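Local coordinates for protein saframycin Mx1 synthetase B (Legionella pneumophila subsp. pneumophila, PDB 3KXW) that belongs to the ANL superfamily of AMP-binding enzymes and here holds a bound 5'-O-[(S)-(dodecanoyloxy)(hydroxy)phosphoryl]adenosine, at residues K352-F355 with R359-F362; G400-Q405 with L451-R456; F475-S480 with G487-F492; D519-E524 with I540-L545. All blocks are in the same frame, centred on the assembly; numbering follows the deposited sequence.

Contact 1 of 4, residues K352-F355 with R359-F362; sequences KEQF and RVHF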
loop_
_atom_site.group_PDB
_atom_site.type_symbol
_atom_site.label_atom_id
_atom_site.label_comp_id
_atom_site.label_asym_id
_atom_site.label_seq_id
_atom_site.Cartn_x
_atom_site.Cartn_y
_atom_site.Cartn_z
ATOM N N LYS A 352 -21.871 10.641 19.395
ATOM C CA LYS A 352 -22.395 9.350 18.968
ATOM C C LYS A 352 -23.485 9.537 17.924
ATOM O O LYS A 352 -23.564 8.804 16.940
ATOM C CB LYS A 352 -22.965 8.574 20.148
ATOM C CG LYS A 352 -23.365 7.157 19.756
ATOM C CD LYS A 352 -24.234 6.486 20.806
ATOM C CE LYS A 352 -24.626 5.078 20.363
ATOM N NZ LYS A 352 -25.329 5.073 19.034
ATOM N N GLU A 353 -24.337 10.526 18.157
ATOM C CA GLU A 353 -25.459 10.780 17.281
ATOM C C GLU A 353 -25.087 11.818 16.230
ATOM O O GLU A 353 -24.790 12.955 16.569
ATOM C CB GLU A 353 -26.645 11.288 18.105
ATOM C CG GLU A 353 -27.868 11.571 17.275
ATOM C CD GLU A 353 -28.394 10.333 16.584
ATOM O OE1 GLU A 353 -28.543 9.277 17.263
ATOM O OE2 GLU A 353 -28.663 10.413 15.364
ATOM N N GLN A 354 -25.129 11.424 14.962
ATOM C CA GLN A 354 -24.803 12.322 13.862
ATOM C C GLN A 354 -26.022 12.719 13.041
ATOM O O GLN A 354 -25.903 13.396 12.021
ATOM C CB GLN A 354 -23.749 11.682 12.959
ATOM C CG GLN A 354 -22.421 11.490 13.647
ATOM C CD GLN A 354 -21.736 12.814 13.963
ATOM O OE1 GLN A 354 -21.756 13.754 13.158
ATOM N NE2 GLN A 354 -21.120 12.893 15.131
ATOM N N PHE A 355 -27.195 12.282 13.490
ATOM C CA PHE A 355 -28.454 12.653 12.848
ATOM C C PHE A 355 -28.454 12.289 11.367
ATOM O O PHE A 355 -27.935 11.232 10.995
ATOM C CB PHE A 355 -28.754 14.145 13.074
ATOM C CG PHE A 355 -28.767 14.542 14.530
ATOM C CD1 PHE A 355 -29.902 14.338 15.313
ATOM C CD2 PHE A 355 -27.643 15.110 15.116
ATOM C CE1 PHE A 355 -29.913 14.695 16.647
ATOM C CE2 PHE A 355 -27.641 15.469 16.445
ATOM C CZ PHE A 355 -28.787 15.266 17.223
ATOM N N ARG A 359 -24.231 16.800 8.245
ATOM C CA ARG A 359 -23.321 17.712 8.935
ATOM C C ARG A 359 -22.621 16.996 10.085
ATOM O O ARG A 359 -23.127 16.008 10.612
ATOM C CB ARG A 359 -24.085 18.941 9.442
ATOM C CG ARG A 359 -24.785 19.685 8.306
ATOM C CD ARG A 359 -25.154 21.084 8.685
ATOM N NE ARG A 359 -25.804 21.778 7.579
ATOM C CZ ARG A 359 -25.197 22.630 6.757
ATOM N NH1 ARG A 359 -23.910 22.909 6.903
ATOM N NH2 ARG A 359 -25.887 23.218 5.786
ATOM N N VAL A 360 -21.442 17.483 10.449
ATOM C CA VAL A 360 -20.680 16.893 11.536
ATOM C C VAL A 360 -21.179 17.458 12.872
ATOM O O VAL A 360 -21.330 18.667 13.038
ATOM C CB VAL A 360 -19.162 17.146 11.389
ATOM C CG1 VAL A 360 -18.387 16.487 12.552
ATOM C CG2 VAL A 360 -18.651 16.653 10.019
ATOM N N HIS A 361 -21.426 16.557 13.809
ATOM C CA HIS A 361 -21.898 16.907 15.139
ATOM C C HIS A 361 -20.823 16.566 16.146
ATOM O O HIS A 361 -20.405 15.415 16.261
ATOM C CB HIS A 361 -23.228 16.201 15.403
ATOM C CG HIS A 361 -24.241 16.494 14.343
ATOM N ND1 HIS A 361 -24.995 17.648 14.342
ATOM C CD2 HIS A 361 -24.550 15.841 13.198
ATOM C CE1 HIS A 361 -25.758 17.671 13.263
ATOM N NE2 HIS A 361 -25.501 16.592 12.547
ATOM N N PHE A 362 -20.350 17.586 16.849
ATOM C CA PHE A 362 -19.175 17.470 17.687
ATOM C C PHE A 362 -19.574 17.245 19.146
ATOM O O PHE A 362 -20.709 17.502 19.524
ATOM C CB PHE A 362 -18.346 18.751 17.577
ATOM C CG PHE A 362 -17.792 19.007 16.207
ATOM C CD1 PHE A 362 -16.648 18.357 15.779
ATOM C CD2 PHE A 362 -18.403 19.921 15.357
ATOM C CE1 PHE A 362 -16.123 18.606 14.514
ATOM C CE2 PHE A 362 -17.886 20.174 14.098
ATOM C CZ PHE A 362 -16.740 19.523 13.680
#
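Gln354 grips the backbone of His361 through both ends of its amide. Its CB and CG serve as the arm: chi1 of -65° sets CG opposite the carbonyl carbon, and a second bend at chi2, -68°, swings the amide across to the other segment. Gln354 CD then sits 3.7 Å from His361 O. Gln354 OE1 accepts the His361 N-H at 2.9 Å, with N tilted 19° from the plane of the accepting carbonyl, and also lies 3.5 Å from His361 CD2. Gln354 NE2 donates to His361 O at 2.9 Å, in the carbonyl plane and on a lone pair; it has a second acceptor in Ala351 O.

Phe355 meets His361 in a T-shaped (edge-to-face) pair, centroids 4.8 Å apart, with Phe355 CD2 above the middle of the imidazole. Glu353 packs on Phe355: its CG lies over one face of the ring, and its OE2 accepts from Phe355 N at 3.0 Å. His361 NE2 is hydrogen-bonded to Asp357 OD1 in the loop between the segments.

Bonds to one residue's N-H and C=O imitate strand pairing, so the Gln354 amide adds to the backbone bond of His361 with Ala351 in closing this surface loop; Asp357 perhaps polarises the imidazole.

Contact 2 of 4, residues G400-Q405 with L451-R456; sequences GEIWVQ and LYVTGR. With 1ZZ (5'-O-[(S)-(dodecanoyloxy)(hydroxy)phosphoryl]adenosine), chain B.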
loop_
_atom_site.group_PDB
_atom_site.type_symbol
_atom_site.label_atom_id
_atom_site.label_comp_id
_atom_site.label_asym_id
_atom_site.label_seq_id
_atom_site.Cartn_x
_atom_site.Cartn_y
_atom_site.Cartn_z
ATOM N N GLY A 400 -19.090 15.074 2.541
ATOM C CA GLY A 400 -19.397 14.801 1.153
ATOM C C GLY A 400 -18.272 13.978 0.562
ATOM O O GLY A 400 -17.395 13.503 1.291
ATOM N N GLU A 401 -18.301 13.798 -0.751
ATOM C CA GLU A 401 -17.252 13.051 -1.412
ATOM C C GLU A 401 -15.998 13.895 -1.577
ATOM O O GLU A 401 -16.061 15.088 -1.852
ATOM C CB GLU A 401 -17.706 12.488 -2.759
ATOM C CG GLU A 401 -16.657 11.570 -3.390
ATOM C CD GLU A 401 -17.089 11.002 -4.742
ATOM O OE1 GLU A 401 -17.988 11.581 -5.392
ATOM O OE2 GLU A 401 -16.528 9.981 -5.174
ATOM N N ILE A 402 -14.848 13.254 -1.401
ATOM C CA ILE A 402 -13.589 13.933 -1.568
ATOM C C ILE A 402 -13.293 13.976 -3.058
ATOM O O ILE A 402 -13.138 12.940 -3.695
ATOM C CB ILE A 402 -12.482 13.219 -0.770
ATOM C CG1 ILE A 402 -12.800 13.335 0.736
ATOM C CG2 ILE A 402 -11.098 13.800 -1.113
ATOM C CD1 ILE A 402 -12.027 12.369 1.632
ATOM N N TRP A 403 -13.278 15.179 -3.618
ATOM C CA TRP A 403 -12.893 15.397 -5.016
ATOM C C TRP A 403 -11.508 16.050 -5.082
ATOM O O TRP A 403 -11.191 16.938 -4.281
ATOM C CB TRP A 403 -13.919 16.312 -5.725
ATOM C CG TRP A 403 -15.216 15.636 -6.034
ATOM C CD1 TRP A 403 -15.765 14.583 -5.376
ATOM C CD2 TRP A 403 -16.143 15.987 -7.080
ATOM N NE1 TRP A 403 -16.971 14.239 -5.953
ATOM C CE2 TRP A 403 -17.226 15.093 -6.994
ATOM C CE3 TRP A 403 -16.164 16.985 -8.065
ATOM C CZ2 TRP A 403 -18.307 15.135 -7.883
ATOM C CZ3 TRP A 403 -17.238 17.036 -8.940
ATOM C CH2 TRP A 403 -18.299 16.123 -8.838
ATOM N N VAL A 404 -10.703 15.635 -6.054
ATOM C CA VAL A 404 -9.309 16.065 -6.121
ATOM C C VAL A 404 -8.973 16.638 -7.483
ATOM O O VAL A 404 -9.463 16.143 -8.489
ATOM C CB VAL A 404 -8.374 14.881 -5.834
ATOM C CG1 VAL A 404 -6.916 15.312 -5.895
ATOM C CG2 VAL A 404 -8.723 14.271 -4.474
ATOM N N GLN A 405 -8.140 17.675 -7.510
ATOM C CA GLN A 405 -7.605 18.211 -8.772
ATOM C C GLN A 405 -6.159 18.650 -8.633
ATOM O O GLN A 405 -5.814 19.346 -7.680
ATOM C CB GLN A 405 -8.458 19.396 -9.289
ATOM C CG GLN A 405 -7.768 20.188 -10.409
ATOM C CD GLN A 405 -8.662 21.268 -11.004
ATOM O OE1 GLN A 405 -9.118 22.181 -10.302
ATOM N NE2 GLN A 405 -8.915 21.171 -12.305
ATOM N N LEU A 451 -8.308 17.822 6.383
ATOM C CA LEU A 451 -9.236 16.831 5.864
ATOM C C LEU A 451 -9.408 15.712 6.877
ATOM O O LEU A 451 -8.428 15.106 7.313
ATOM C CB LEU A 451 -8.711 16.261 4.537
ATOM C CG LEU A 451 -9.568 15.110 4.010
ATOM C CD1 LEU A 451 -10.940 15.624 3.568
ATOM C CD2 LEU A 451 -8.855 14.418 2.863
ATOM N N TYR A 452 -10.666 15.439 7.219
ATOM C CA TYR A 452 -11.053 14.343 8.084
ATOM C C TYR A 452 -11.790 13.306 7.245
ATOM O O TYR A 452 -12.894 13.551 6.776
ATOM C CB TYR A 452 -11.910 14.861 9.247
ATOM C CG TYR A 452 -11.085 15.720 10.182
ATOM C CD1 TYR A 452 -10.524 15.186 11.325
ATOM C CD2 TYR A 452 -10.837 17.058 9.891
ATOM C CE1 TYR A 452 -9.757 15.963 12.174
ATOM C CE2 TYR A 452 -10.059 17.846 10.731
ATOM C CZ TYR A 452 -9.519 17.278 11.864
ATOM O OH TYR A 452 -8.745 18.040 12.719
ATOM N N VAL A 453 -11.138 12.173 6.993
ATOM C CA VAL A 453 -11.757 11.101 6.216
ATOM C C VAL A 453 -12.723 10.308 7.108
ATOM O O VAL A 453 -12.366 9.883 8.202
ATOM C CB VAL A 453 -10.689 10.173 5.588
ATOM C CG1 VAL A 453 -11.349 9.056 4.771
ATOM C CG2 VAL A 453 -9.727 10.974 4.738
ATOM N N THR A 454 -13.962 10.131 6.656
ATOM C CA THR A 454 -14.970 9.479 7.493
ATOM C C THR A 454 -15.353 8.060 7.047
ATOM O O THR A 454 -15.907 7.292 7.828
ATOM C CB THR A 454 -16.268 10.337 7.628
ATOM O OG1 THR A 454 -16.787 10.652 6.330
ATOM C CG2 THR A 454 -15.994 11.634 8.368
ATOM N N GLY A 455 -15.103 7.725 5.790
ATOM C CA GLY A 455 -15.520 6.427 5.279
ATOM C C GLY A 455 -15.539 6.377 3.768
ATOM O O GLY A 455 -14.950 7.243 3.115
ATOM N N ARG A 456 -16.225 5.370 3.223
ATOM C CA ARG A 456 -16.386 5.196 1.781
ATOM C C ARG A 456 -17.851 5.415 1.457
ATOM O O ARG A 456 -18.708 5.155 2.293
ATOM C CB ARG A 456 -16.015 3.770 1.357
ATOM C CG ARG A 456 -14.561 3.364 1.540
ATOM C CD ARG A 456 -13.674 3.850 0.413
ATOM N NE ARG A 456 -14.101 3.393 -0.920
ATOM C CZ ARG A 456 -13.665 3.931 -2.063
ATOM N NH1 ARG A 456 -12.812 4.945 -2.043
ATOM N NH2 ARG A 456 -14.096 3.474 -3.228
HETATM P P 1ZZ B . -4.676 3.057 -2.913
HETATM C C1 1ZZ B . 7.904 8.990 1.623
HETATM N N1 1ZZ B . -7.129 5.739 2.388
HETATM O O1 1ZZ B . -3.450 4.045 -0.061
HETATM C C2 1ZZ B . 6.521 8.399 1.929
HETATM N N2 1ZZ B . -5.451 7.067 3.036
HETATM O O2 1ZZ B . -3.359 3.936 -2.402
HETATM C C3 1ZZ B . 5.385 9.304 1.437
HETATM N N3 1ZZ B . -8.738 6.193 4.408
HETATM O O3 1ZZ B . -5.040 3.489 -4.246
HETATM C C4 1ZZ B . 4.065 8.524 1.349
HETATM N N4 1ZZ B . -7.747 7.711 5.997
HETATM O O4 1ZZ B . -4.263 1.496 -2.908
HETATM C C5 1ZZ B . 2.831 9.440 1.301
HETATM N N5 1ZZ B . -5.674 8.755 5.737
HETATM O O5 1ZZ B . -5.960 3.227 -1.863
HETATM C C6 1ZZ B . 1.575 8.557 1.343
HETATM O O6 1ZZ B . -7.126 4.010 0.608
HETATM C C7 1ZZ B . 0.148 9.146 1.468
HETATM O O7 1ZZ B . -9.878 4.951 0.713
HETATM C C8 1ZZ B . -1.051 8.194 1.647
HETATM O O8 1ZZ B . -9.135 5.872 -1.463
HETATM C C9 1ZZ B . -1.483 7.666 0.269
HETATM C C10 1ZZ B . -2.126 6.259 0.300
HETATM C C11 1ZZ B . -2.249 5.751 -1.165
HETATM C C12 1ZZ B . -3.434 4.770 -1.247
HETATM C C13 1ZZ B . -6.444 4.504 -1.505
HETATM C C14 1ZZ B . -7.493 4.374 -0.590
HETATM C C15 1ZZ B . -8.326 5.696 -0.413
HETATM C C16 1ZZ B . -8.941 5.554 0.746
HETATM C C17 1ZZ B . -7.884 4.942 1.528
HETATM C C18 1ZZ B . -5.807 6.268 2.101
HETATM C C19 1ZZ B . -6.553 7.067 4.045
HETATM C C20 1ZZ B . -7.539 6.330 3.627
HETATM C C21 1ZZ B . -8.834 6.811 5.561
HETATM C C22 1ZZ B . -6.717 7.845 5.334
#
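Ile402 and Leu451 point at each other tip to tip, their CD1 atoms 3.9 Å apart. Ile402 reaches this far because its extended chi2 (164°) carries CD1 outward; Leu451 has CG opposite its backbone N (chi1 174°) and offers both methyls to that one tip. Val453 is forked: its CG2 touches Ile402 CD1 at 4.1 Å, whereas CG1 rests 3.5 Å from C21 of the adenine in 5'-O-[(S)-(dodecanoyloxy)(hydroxy)phosphoryl]adenosine. The isoleucine therefore backs a valine of the ligand pocket. Arg456, bent at chi2 and chi3, brings NH1 to 3.8 Å from ligand O8, too long for a hydrogen bond; that nitrogen is salt-bridged to Asp442, whose carboxylate also bonds the ligand.

Segments 400-405 and 451-456 flank strand 442-447 in an antiparallel sheet, so side chains alone bridge them and the CA atoms of Ile402 and Val453 stay 8.5 Å apart. Thr454 and Gly455 form a classic beta bulge opposite Leu443 of that strand, while Tyr327 of strand 323-328 touches Ile402, Leu451 and Val453.

Contact 3 of 4, residues F475-S480 with G487-F492; sequences FSLMHS and GKCAAF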
loop_
_atom_site.group_PDB
_atom_site.type_symbol
_atom_site.label_atom_id
_atom_site.label_comp_id
_atom_site.label_asym_id
_atom_site.label_seq_id
_atom_site.Cartn_x
_atom_site.Cartn_y
_atom_site.Cartn_z
ATOM N N PHE A 475 -10.754 -20.123 1.283
ATOM C CA PHE A 475 -10.017 -21.017 0.386
ATOM C C PHE A 475 -8.537 -21.076 0.746
ATOM O O PHE A 475 -7.947 -22.168 0.809
ATOM C CB PHE A 475 -10.159 -20.584 -1.073
ATOM C CG PHE A 475 -9.439 -21.489 -2.041
ATOM C CD1 PHE A 475 -10.096 -22.555 -2.624
ATOM C CD2 PHE A 475 -8.102 -21.270 -2.357
ATOM C CE1 PHE A 475 -9.438 -23.396 -3.515
ATOM C CE2 PHE A 475 -7.433 -22.112 -3.241
ATOM C CZ PHE A 475 -8.113 -23.179 -3.821
ATOM N N SER A 476 -7.939 -19.900 0.948
ATOM C CA SER A 476 -6.539 -19.797 1.329
ATOM C C SER A 476 -6.239 -20.605 2.593
ATOM O O SER A 476 -5.283 -21.384 2.627
ATOM C CB SER A 476 -6.123 -18.323 1.510
ATOM O OG SER A 476 -5.977 -17.677 0.245
ATOM N N LEU A 477 -7.068 -20.426 3.619
ATOM C CA LEU A 477 -6.879 -21.126 4.892
ATOM C C LEU A 477 -6.954 -22.631 4.680
ATOM O O LEU A 477 -6.121 -23.400 5.190
ATOM C CB LEU A 477 -7.950 -20.680 5.909
ATOM C CG LEU A 477 -7.785 -19.249 6.424
ATOM C CD1 LEU A 477 -9.072 -18.680 7.035
ATOM C CD2 LEU A 477 -6.673 -19.226 7.450
HETATM N N MSE A 478 -7.953 -23.051 3.915
HETATM C CA MSE A 478 -8.173 -24.476 3.700
HETATM C C MSE A 478 -7.081 -25.090 2.840
HETATM O O MSE A 478 -6.816 -26.288 2.929
HETATM C CB MSE A 478 -9.560 -24.714 3.110
HETATM C CG MSE A 478 -10.675 -24.336 4.088
HETATM SE SE MSE A 478 -10.683 -25.397 5.784
HETATM C CE MSE A 478 -9.460 -24.328 6.910
ATOM N N HIS A 479 -6.428 -24.267 2.030
ATOM C CA HIS A 479 -5.398 -24.784 1.127
ATOM C C HIS A 479 -3.960 -24.552 1.583
ATOM O O HIS A 479 -2.994 -24.915 0.894
ATOM C CB HIS A 479 -5.658 -24.298 -0.288
ATOM C CG HIS A 479 -6.937 -24.843 -0.855
ATOM N ND1 HIS A 479 -6.966 -25.852 -1.798
ATOM C CD2 HIS A 479 -8.232 -24.569 -0.560
ATOM C CE1 HIS A 479 -8.222 -26.143 -2.090
ATOM N NE2 HIS A 479 -9.009 -25.383 -1.349
ATOM N N SER A 480 -3.810 -23.969 2.762
ATOM C CA SER A 480 -2.486 -23.750 3.326
ATOM C C SER A 480 -2.222 -24.874 4.306
ATOM O O SER A 480 -3.148 -25.590 4.687
ATOM C CB SER A 480 -2.445 -22.432 4.078
ATOM O OG SER A 480 -3.177 -22.556 5.278
ATOM N N GLY A 487 -10.337 -27.267 11.739
ATOM C CA GLY A 487 -11.504 -27.860 11.119
ATOM C C GLY A 487 -11.957 -26.905 10.032
ATOM O O GLY A 487 -11.171 -26.533 9.144
ATOM N N LYS A 488 -13.215 -26.489 10.125
ATOM C CA LYS A 488 -13.779 -25.501 9.212
ATOM C C LYS A 488 -13.442 -24.056 9.596
ATOM O O LYS A 488 -13.043 -23.764 10.726
ATOM C CB LYS A 488 -15.297 -25.693 9.094
ATOM C CG LYS A 488 -15.693 -26.998 8.396
ATOM C CD LYS A 488 -15.048 -27.077 7.030
ATOM C CE LYS A 488 -15.692 -28.151 6.191
ATOM N NZ LYS A 488 -15.736 -29.436 6.947
ATOM N N CYS A 489 -13.609 -23.143 8.647
ATOM C CA CYS A 489 -13.307 -21.746 8.911
ATOM C C CYS A 489 -14.302 -20.822 8.200
ATOM O O CYS A 489 -15.020 -21.230 7.288
ATOM C CB CYS A 489 -11.877 -21.406 8.467
ATOM S SG CYS A 489 -11.641 -21.272 6.658
ATOM N N ALA A 490 -14.312 -19.569 8.613
ATOM C CA ALA A 490 -15.182 -18.585 8.006
ATOM C C ALA A 490 -14.510 -17.228 8.159
ATOM O O ALA A 490 -13.822 -16.992 9.141
ATOM C CB ALA A 490 -16.542 -18.593 8.675
ATOM N N ALA A 491 -14.673 -16.371 7.155
ATOM C CA ALA A 491 -14.124 -15.017 7.193
ATOM C C ALA A 491 -15.231 -14.039 6.844
ATOM O O ALA A 491 -16.040 -14.312 5.983
ATOM C CB ALA A 491 -12.988 -14.883 6.199
ATOM N N PHE A 492 -15.246 -12.893 7.506
ATOM C CA PHE A 492 -16.277 -11.907 7.253
ATOM C C PHE A 492 -15.863 -10.608 7.880
ATOM O O PHE A 492 -14.992 -10.579 8.748
ATOM C CB PHE A 492 -17.628 -12.362 7.813
ATOM C CG PHE A 492 -17.576 -12.830 9.235
ATOM C CD1 PHE A 492 -17.851 -11.960 10.282
ATOM C CD2 PHE A 492 -17.234 -14.133 9.535
ATOM C CE1 PHE A 492 -17.796 -12.387 11.601
ATOM C CE2 PHE A 492 -17.176 -14.565 10.858
ATOM C CZ PHE A 492 -17.466 -13.694 11.887
#
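Both flat groups of the helical segment stay back from the strand, leaving Leu477 and Met478 to touch Cys489. In the model the rings of Phe475 and His479 lie against each other, His479 CD2 over one Phe475 face and Phe475 CZ over one imidazole face, but Phe475 O and His479 CD2 are too close, so the detail of this pairing is doubtful. This is alpha/beta packing in the C-terminal part of an ANL-family protein: strand 486-496, an edge strand of a four-stranded mixed sheet within this chain, runs back beneath helix 469-479. Segment axes approach to 8.7 Å, with N-to-C directions at 155°, near antiparallel.

Cys489 is the meeting point. With chi1 of 74°, SG stands between its backbone N and carbonyl carbon, aimed at the helix, where Leu477 CD1 touches it at 3.7 Å. Leu477 also touches Val504 of strand 499-508 and Leu528 of helix 515-533. Met478, a selenomethionine here, bends at chi2 and chi3 until CE lies 3.8 Å from Cys489 SG and 3.6 Å from Gly487 O.

Contact 4 of 4, residues D519-E524 with I540-L545; sequences DNLFNE and IVLIPL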
loop_
_atom_site.group_PDB
_atom_site.type_symbol
_atom_site.label_atom_id
_atom_site.label_comp_id
_atom_site.label_asym_id
_atom_site.label_seq_id
_atom_site.Cartn_x
_atom_site.Cartn_y
_atom_site.Cartn_z
ATOM N N ASP A 519 -0.680 -18.349 19.704
ATOM C CA ASP A 519 0.021 -17.181 19.190
ATOM C C ASP A 519 0.631 -17.396 17.818
ATOM O O ASP A 519 0.480 -16.546 16.935
ATOM C CB ASP A 519 1.076 -16.711 20.191
ATOM C CG ASP A 519 0.453 -16.018 21.388
ATOM O OD1 ASP A 519 -0.787 -15.854 21.399
ATOM O OD2 ASP A 519 1.188 -15.625 22.319
ATOM N N ASN A 520 1.325 -18.520 17.640
ATOM C CA ASN A 520 1.910 -18.887 16.357
ATOM C C ASN A 520 0.828 -19.008 15.298
ATOM O O ASN A 520 0.970 -18.509 14.186
ATOM C CB ASN A 520 2.643 -20.243 16.480
ATOM C CG ASN A 520 3.977 -20.134 17.206
ATOM O OD1 ASN A 520 4.604 -19.068 17.217
ATOM N ND2 ASN A 520 4.430 -21.249 17.814
ATOM N N LEU A 521 -0.270 -19.663 15.657
ATOM C CA LEU A 521 -1.379 -19.843 14.718
ATOM C C LEU A 521 -1.964 -18.502 14.270
ATOM O O LEU A 521 -2.174 -18.296 13.077
ATOM C CB LEU A 521 -2.484 -20.716 15.326
ATOM C CG LEU A 521 -3.765 -20.871 14.499
ATOM C CD1 LEU A 521 -3.452 -21.353 13.063
ATOM C CD2 LEU A 521 -4.717 -21.829 15.195
ATOM N N PHE A 522 -2.228 -17.614 15.230
ATOM C CA PHE A 522 -2.747 -16.268 14.941
ATOM C C PHE A 522 -1.821 -15.526 13.978
ATOM O O PHE A 522 -2.272 -14.910 13.019
ATOM C CB PHE A 522 -2.900 -15.418 16.215
ATOM C CG PHE A 522 -3.964 -15.905 17.163
ATOM C CD1 PHE A 522 -5.203 -16.316 16.694
ATOM C CD2 PHE A 522 -3.721 -15.928 18.535
ATOM C CE1 PHE A 522 -6.171 -16.769 17.583
ATOM C CE2 PHE A 522 -4.676 -16.375 19.427
ATOM C CZ PHE A 522 -5.893 -16.808 18.955
ATOM N N ASN A 523 -0.523 -15.578 14.249
ATOM C CA ASN A 523 0.454 -14.947 13.362
ATOM C C ASN A 523 0.491 -15.552 11.959
ATOM O O ASN A 523 0.619 -14.832 10.971
ATOM C CB ASN A 523 1.842 -14.938 14.014
ATOM C CG ASN A 523 1.857 -14.164 15.318
ATOM O OD1 ASN A 523 1.087 -13.227 15.492
ATOM N ND2 ASN A 523 2.728 -14.559 16.248
ATOM N N GLU A 524 0.358 -16.875 11.872
ATOM C CA GLU A 524 0.357 -17.560 10.580
ATOM C C GLU A 524 -0.867 -17.176 9.787
ATOM O O GLU A 524 -0.807 -17.002 8.566
ATOM C CB GLU A 524 0.389 -19.084 10.773
ATOM C CG GLU A 524 1.758 -19.587 11.171
ATOM C CD GLU A 524 1.745 -20.993 11.753
ATOM O OE1 GLU A 524 0.652 -21.505 12.093
ATOM O OE2 GLU A 524 2.841 -21.579 11.896
ATOM N N ILE A 540 -9.287 -12.649 15.209
ATOM C CA ILE A 540 -9.337 -14.086 14.931
ATOM C C ILE A 540 -9.970 -14.798 16.102
ATOM O O ILE A 540 -9.578 -14.566 17.244
ATOM C CB ILE A 540 -7.920 -14.688 14.706
ATOM C CG1 ILE A 540 -7.228 -13.954 13.559
ATOM C CG2 ILE A 540 -8.013 -16.200 14.421
ATOM C CD1 ILE A 540 -5.798 -14.375 13.359
ATOM N N VAL A 541 -10.929 -15.678 15.817
ATOM C CA VAL A 541 -11.601 -16.430 16.875
ATOM C C VAL A 541 -11.433 -17.930 16.652
ATOM O O VAL A 541 -11.678 -18.423 15.549
ATOM C CB VAL A 541 -13.128 -16.125 16.928
ATOM C CG1 VAL A 541 -13.737 -16.772 18.148
ATOM C CG2 VAL A 541 -13.379 -14.617 16.968
ATOM N N LEU A 542 -11.040 -18.642 17.707
ATOM C CA LEU A 542 -10.820 -20.079 17.644
ATOM C C LEU A 542 -11.952 -20.736 18.426
ATOM O O LEU A 542 -12.293 -20.278 19.508
ATOM C CB LEU A 542 -9.452 -20.459 18.260
ATOM C CG LEU A 542 -8.192 -19.822 17.636
ATOM C CD1 LEU A 542 -6.886 -20.363 18.258
ATOM C CD2 LEU A 542 -8.139 -19.967 16.098
ATOM N N ILE A 543 -12.527 -21.790 17.862
ATOM C CA ILE A 543 -13.588 -22.545 18.511
ATOM C C ILE A 543 -13.324 -24.044 18.322
ATOM O O ILE A 543 -12.513 -24.420 17.485
ATOM C CB ILE A 543 -14.955 -22.160 17.921
ATOM C CG1 ILE A 543 -15.043 -22.563 16.446
ATOM C CG2 ILE A 543 -15.203 -20.643 18.101
ATOM C CD1 ILE A 543 -16.450 -22.473 15.908
ATOM N N PRO A 544 -14.017 -24.901 19.094
ATOM C CA PRO A 544 -13.792 -26.351 19.007
ATOM C C PRO A 544 -14.262 -26.961 17.690
ATOM O O PRO A 544 -15.101 -26.400 16.987
ATOM C CB PRO A 544 -14.642 -26.917 20.170
ATOM C CG PRO A 544 -14.876 -25.762 21.089
ATOM C CD PRO A 544 -14.983 -24.569 20.158
ATOM N N LEU A 545 -13.703 -28.121 17.368
ATOM C CA LEU A 545 -14.133 -28.914 16.227
ATOM C C LEU A 545 -15.633 -29.158 16.243
ATOM O O LEU A 545 -16.235 -29.300 17.304
ATOM C CB LEU A 545 -13.431 -30.272 16.230
ATOM C CG LEU A 545 -12.211 -30.502 15.355
ATOM C CD1 LEU A 545 -12.043 -32.016 15.132
ATOM C CD2 LEU A 545 -12.315 -29.771 14.011
#
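Helix 519-524 crosses over strand 540-544 with its axis 10.0 Å away and the two N-to-C directions at 130°, bringing the CA atoms of Phe522 and Ile540 to 6.9 Å. Both belong to a beta-alpha-beta crossover in which helix 515-533 links strand 499-508 to its parallel neighbour 539-544.

Phe522 does most of the touching. Although its CB does not aim straight at the strand, chi1 of -67° places CG opposite the carbonyl carbon and the ring swings in. Ile540 meets that ring at its edge, near the plane, CG2 lying 3.6 Å from Phe522 CD1. The two side chains slide past each other in opposite directions, and Ile540 CD1 rests 3.6 Å from Phe522 O on the helix backbone. Leu542 comes in obliquely farther round the ring, its CG 3.7 Å from Phe522 CE1. From the preceding residue, Leu521 reaches Leu542 tip to tip, with their CD2 atoms 4.0 Å apart. Ile540 and Leu542 alternate with Val541, whose side chain leaves for the other side of the sheet. Phe522 also stacks on Trp576 of the adjoining strand 574-577.

All four residues are buried and no hydrogen bond spans the segments. What joins helix to sheet here is therefore close van der Waals packing of Ile540 and Leu542 against the Phe522 ring, with a Leu521-Leu542 methyl contact beside it, consistent with a hydrophobic core layer.

The four contacts fall into two groups. Contact 1 and contact 2 have centres about 17 Å apart and nearest atoms about 6 Å apart; they do not touch, but Phe362 of contact 1 meets the ring of His447 in strand 442-447, the strand that separates the segments of contact 2. Of the four, contact 2 supplies residues of the ligand pocket, Val453 and Arg456. Contacts 3 and 4 lie about 11 Å apart between centres and share one sheet through strands 486-496 and 539-544; Gly487 CA and Leu545 CD2 pack at 3.6 Å. Contact 2 is far from both, with centres about 35 Å from contact 3 and 36 Å from contact 4.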